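Long-range contact in transcriptional regulators (LACI-FAMILY TRANSCRIPTIONAL REGULATORY PROTEIN) (Corynebacterium glutamicum, PDB 3GYB), which probably regulates transcription as a LacI-family DNA-binding protein, whose periplasmic-binding-protein-like domain holds a magnesium ion in this crystal: residues Thr94-Gly105 / Ile255-Leu263. Residues are numbered along the deposited sequence; the frame is centred on the assembly and turned at random.
Sequences THDSVANDDFRG and IMHTLQPSL
His257 presents the ND1 edge of its imidazole to the type I turn Thr94-Ser97. ND1-H points at Ser97 O (3.1 Å, 152° at the hydrogen), which lies near the ring plane; a weak, bent second bond reaches Thr94 O (2.8 Å) obliquely, while CE1 abuts His95 O. Setting CG beside its own backbone N (chi1 -73°) brings ND1 to these carbonyls. Beyond it the two strands run parallel: Ala99 N donates to His257 O (3.0 Å), Ala99 O receives Leu259 N (2.9 Å), and Asp101 N closes the ladder on Leu259 O. On one face, Val98 holds CG1 anti to its backbone N (chi1 178°), and this methyl meets Leu259 CD1 at 3.6 Å; on the other, Thr258 CG2 packs on Asp101 CB. Pro261 points its CG corner at the first turn of helix 102-115, 3.4 Å from Gly105 N, with the Arg104 chain crossing it at about a right angle. Asp101 caps that helix, OD1 taking Arg104 N from above the carboxylate plane. Arg88 binds His257 O, Thr258 OG1 and Ser97 OG. Backbone bonds thus join two segments that, as in LacI-type sensor domains, pass between the lobes, with one imidazole N-H shared unequally by two turn carbonyls.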
loop_
_atom_site.group_PDB
_atom_site.type_symbol
_atom_site.label_atom_id
_atom_site.label_comp_id
_atom_site.label_asym_id
_atom_site.label_seq_id
_atom_site.Cartn_x
_atom_site.Cartn_y
_atom_site.Cartn_z
ATOM N N THR A 94 10.661 -7.173 -26.549
ATOM C CA THR A 94 10.567 -7.522 -25.135
ATOM C C THR A 94 11.900 -8.003 -24.575
ATOM O O THR A 94 11.943 -8.571 -23.485
ATOM C CB THR A 94 9.542 -8.644 -24.897
ATOM O OG1 THR A 94 9.979 -9.838 -25.557
ATOM C CG2 THR A 94 8.175 -8.244 -25.430
ATOM N N HIS A 95 12.985 -7.766 -25.309
ATOM C CA HIS A 95 14.301 -8.228 -24.871
ATOM C C HIS A 95 14.721 -7.744 -23.489
ATOM O O HIS A 95 15.387 -8.470 -22.748
ATOM C CB HIS A 95 15.385 -7.837 -25.884
ATOM C CG HIS A 95 15.705 -6.376 -25.903
ATOM N ND1 HIS A 95 14.986 -5.464 -26.643
ATOM C CD2 HIS A 95 16.667 -5.667 -25.263
ATOM C CE1 HIS A 95 15.492 -4.256 -26.461
ATOM N NE2 HIS A 95 16.511 -4.352 -25.628
ATOM N N ASP A 96 14.335 -6.524 -23.138
ATOM C CA ASP A 96 14.724 -5.983 -21.845
ATOM C C ASP A 96 13.545 -5.729 -20.924
ATOM O O ASP A 96 13.606 -4.872 -20.038
ATOM C CB ASP A 96 15.533 -4.702 -22.035
ATOM C CG ASP A 96 14.749 -3.609 -22.730
ATOM O OD1 ASP A 96 13.653 -3.891 -23.261
ATOM O OD2 ASP A 96 15.243 -2.465 -22.749
ATOM N N SER A 97 12.470 -6.477 -21.132
ATOM C CA SER A 97 11.298 -6.320 -20.292
ATOM C C SER A 97 10.696 -7.666 -19.903
ATOM O O SER A 97 10.793 -8.655 -20.638
ATOM C CB SER A 97 10.252 -5.455 -21.000
ATOM O OG SER A 97 9.656 -6.144 -22.084
ATOM N N VAL A 98 10.109 -7.696 -18.711
ATOM C CA VAL A 98 9.450 -8.881 -18.182
ATOM C C VAL A 98 8.113 -8.354 -17.678
ATOM O O VAL A 98 8.077 -7.416 -16.885
ATOM C CB VAL A 98 10.217 -9.491 -16.987
ATOM C CG1 VAL A 98 9.446 -10.689 -16.444
ATOM C CG2 VAL A 98 11.623 -9.913 -17.416
ATOM N N ALA A 99 7.021 -8.937 -18.155
ATOM C CA ALA A 99 5.692 -8.506 -17.742
ATOM C C ALA A 99 4.685 -9.604 -18.015
ATOM O O ALA A 99 4.962 -10.548 -18.753
ATOM C CB ALA A 99 5.288 -7.243 -18.502
ATOM N N ASN A 100 3.510 -9.491 -17.411
ATOM C CA ASN A 100 2.482 -10.482 -17.652
ATOM C C ASN A 100 1.810 -10.086 -18.958
ATOM O O ASN A 100 2.046 -8.995 -19.479
ATOM C CB ASN A 100 1.467 -10.502 -16.497
ATOM C CG ASN A 100 0.391 -9.439 -16.632
ATOM O OD1 ASN A 100 0.663 -8.290 -16.989
ATOM N ND2 ASN A 100 -0.841 -9.815 -16.322
ATOM N N ASP A 101 0.996 -10.981 -19.501
ATOM C CA ASP A 101 0.286 -10.699 -20.738
ATOM C C ASP A 101 -1.002 -9.961 -20.373
ATOM O O ASP A 101 -1.979 -10.589 -19.968
ATOM C CB ASP A 101 -0.055 -12.007 -21.446
ATOM C CG ASP A 101 -0.634 -11.789 -22.823
ATOM O OD1 ASP A 101 -1.270 -10.737 -23.049
ATOM O OD2 ASP A 101 -0.461 -12.684 -23.674
ATOM N N ASP A 102 -0.994 -8.638 -20.514
ATOM C CA ASP A 102 -2.161 -7.816 -20.185
ATOM C C ASP A 102 -3.367 -8.103 -21.061
ATOM O O ASP A 102 -4.507 -8.011 -20.609
ATOM C CB ASP A 102 -1.818 -6.330 -20.286
ATOM C CG ASP A 102 -0.937 -5.862 -19.155
ATOM O OD1 ASP A 102 -1.320 -6.081 -17.984
ATOM O OD2 ASP A 102 0.130 -5.279 -19.436
ATOM N N PHE A 103 -3.123 -8.430 -22.325
ATOM C CA PHE A 103 -4.230 -8.731 -23.219
ATOM C C PHE A 103 -4.959 -9.970 -22.718
ATOM O O PHE A 103 -6.188 -9.994 -22.647
ATOM C CB PHE A 103 -3.712 -8.948 -24.641
ATOM C CG PHE A 103 -3.120 -7.714 -25.259
ATOM C CD1 PHE A 103 -3.914 -6.598 -25.505
ATOM C CD2 PHE A 103 -1.769 -7.660 -25.582
ATOM C CE1 PHE A 103 -3.371 -5.445 -26.062
ATOM C CE2 PHE A 103 -1.216 -6.509 -26.142
ATOM C CZ PHE A 103 -2.018 -5.401 -26.382
ATOM N N ARG A 104 -4.194 -10.992 -22.352
ATOM C CA ARG A 104 -4.766 -12.234 -21.847
ATOM C C ARG A 104 -5.469 -12.008 -20.507
ATOM O O ARG A 104 -6.577 -12.499 -20.287
ATOM C CB ARG A 104 -3.666 -13.287 -21.690
ATOM C CG ARG A 104 -4.113 -14.595 -21.048
ATOM C CD ARG A 104 -5.266 -15.241 -21.800
ATOM N NE ARG A 104 -5.650 -16.512 -21.194
ATOM C CZ ARG A 104 -6.827 -17.101 -21.367
ATOM N NH1 ARG A 104 -7.749 -16.535 -22.134
ATOM N NH2 ARG A 104 -7.086 -18.256 -20.766
ATOM N N GLY A 105 -4.816 -11.265 -19.617
ATOM C CA GLY A 105 -5.397 -10.994 -18.314
ATOM C C GLY A 105 -6.743 -10.303 -18.400
ATOM O O GLY A 105 -7.698 -10.690 -17.719
ATOM N N ILE A 255 14.875 -17.647 -19.097
ATOM C CA ILE A 255 14.118 -16.494 -18.634
ATOM C C ILE A 255 12.779 -16.358 -19.349
ATOM O O ILE A 255 12.705 -16.479 -20.571
ATOM C CB ILE A 255 14.900 -15.181 -18.859
ATOM C CG1 ILE A 255 16.320 -15.306 -18.303
ATOM C CG2 ILE A 255 14.176 -14.017 -18.202
ATOM C CD1 ILE A 255 16.371 -15.663 -16.842
HETATM N N MSE A 256 11.724 -16.105 -18.576
HETATM C CA MSE A 256 10.387 -15.903 -19.130
HETATM C C MSE A 256 10.163 -14.392 -19.213
HETATM O O MSE A 256 10.114 -13.712 -18.191
HETATM C CB MSE A 256 9.319 -16.511 -18.230
HETATM C CG MSE A 256 9.407 -18.021 -18.049
HETATM SE SE MSE A 256 9.202 -18.949 -19.696
HETATM C CE MSE A 256 7.365 -18.517 -20.027
ATOM N N HIS A 257 10.011 -13.880 -20.432
ATOM C CA HIS A 257 9.786 -12.454 -20.643
ATOM C C HIS A 257 8.307 -12.090 -20.521
ATOM O O HIS A 257 7.966 -10.960 -20.198
ATOM C CB HIS A 257 10.308 -12.048 -22.018
ATOM C CG HIS A 257 11.801 -12.009 -22.103
ATOM N ND1 HIS A 257 12.522 -10.855 -21.887
ATOM C CD2 HIS A 257 12.712 -12.986 -22.327
ATOM C CE1 HIS A 257 13.813 -11.123 -21.969
ATOM N NE2 HIS A 257 13.956 -12.409 -22.233
ATOM N N THR A 258 7.435 -13.051 -20.801
ATOM C CA THR A 258 5.999 -12.814 -20.714
ATOM C C THR A 258 5.382 -13.888 -19.831
ATOM O O THR A 258 5.403 -15.071 -20.173
ATOM C CB THR A 258 5.333 -12.850 -22.108
ATOM O OG1 THR A 258 5.923 -11.845 -22.941
ATOM C CG2 THR A 258 3.837 -12.582 -21.996
ATOM N N LEU A 259 4.850 -13.480 -18.682
ATOM C CA LEU A 259 4.240 -14.427 -17.765
ATOM C C LEU A 259 2.729 -14.458 -17.920
ATOM O O LEU A 259 2.111 -13.457 -18.268
ATOM C CB LEU A 259 4.625 -14.094 -16.321
ATOM C CG LEU A 259 6.088 -14.432 -16.019
ATOM C CD1 LEU A 259 6.932 -13.170 -16.072
ATOM C CD2 LEU A 259 6.192 -15.098 -14.661
ATOM N N GLN A 260 2.139 -15.619 -17.664
ATOM C CA GLN A 260 0.700 -15.769 -17.794
ATOM C C GLN A 260 -0.078 -15.327 -16.562
ATOM O O GLN A 260 0.262 -15.682 -15.433
ATOM C CB GLN A 260 0.346 -17.224 -18.112
ATOM C CG GLN A 260 0.878 -17.703 -19.449
ATOM C CD GLN A 260 0.422 -16.822 -20.591
ATOM O OE1 GLN A 260 1.238 -16.324 -21.369
ATOM N NE2 GLN A 260 -0.888 -16.625 -20.700
ATOM N N PRO A 261 -1.130 -14.526 -16.769
ATOM C CA PRO A 261 -1.948 -14.060 -15.647
ATOM C C PRO A 261 -2.997 -15.135 -15.369
ATOM O O PRO A 261 -3.158 -16.071 -16.156
ATOM C CB PRO A 261 -2.556 -12.775 -16.185
ATOM C CG PRO A 261 -2.793 -13.121 -17.627
ATOM C CD PRO A 261 -1.497 -13.822 -18.012
ATOM N N SER A 262 -3.708 -15.011 -14.254
ATOM C CA SER A 262 -4.728 -15.991 -13.914
ATOM C C SER A 262 -5.792 -15.380 -13.018
ATOM O O SER A 262 -5.543 -14.404 -12.316
ATOM C CB SER A 262 -4.092 -17.200 -13.221
ATOM O OG SER A 262 -3.329 -16.801 -12.093
ATOM N N LEU A 263 -6.985 -15.959 -13.063
ATOM C CA LEU A 263 -8.103 -15.480 -12.263
ATOM C C LEU A 263 -8.057 -16.004 -10.834
ATOM O O LEU A 263 -7.800 -17.187 -10.603
ATOM C CB LEU A 263 -9.421 -15.917 -12.912
ATOM C CG LEU A 263 -10.697 -15.729 -12.084
ATOM C CD1 LEU A 263 -11.004 -14.245 -11.939
ATOM C CD2 LEU A 263 -11.851 -16.441 -12.769
#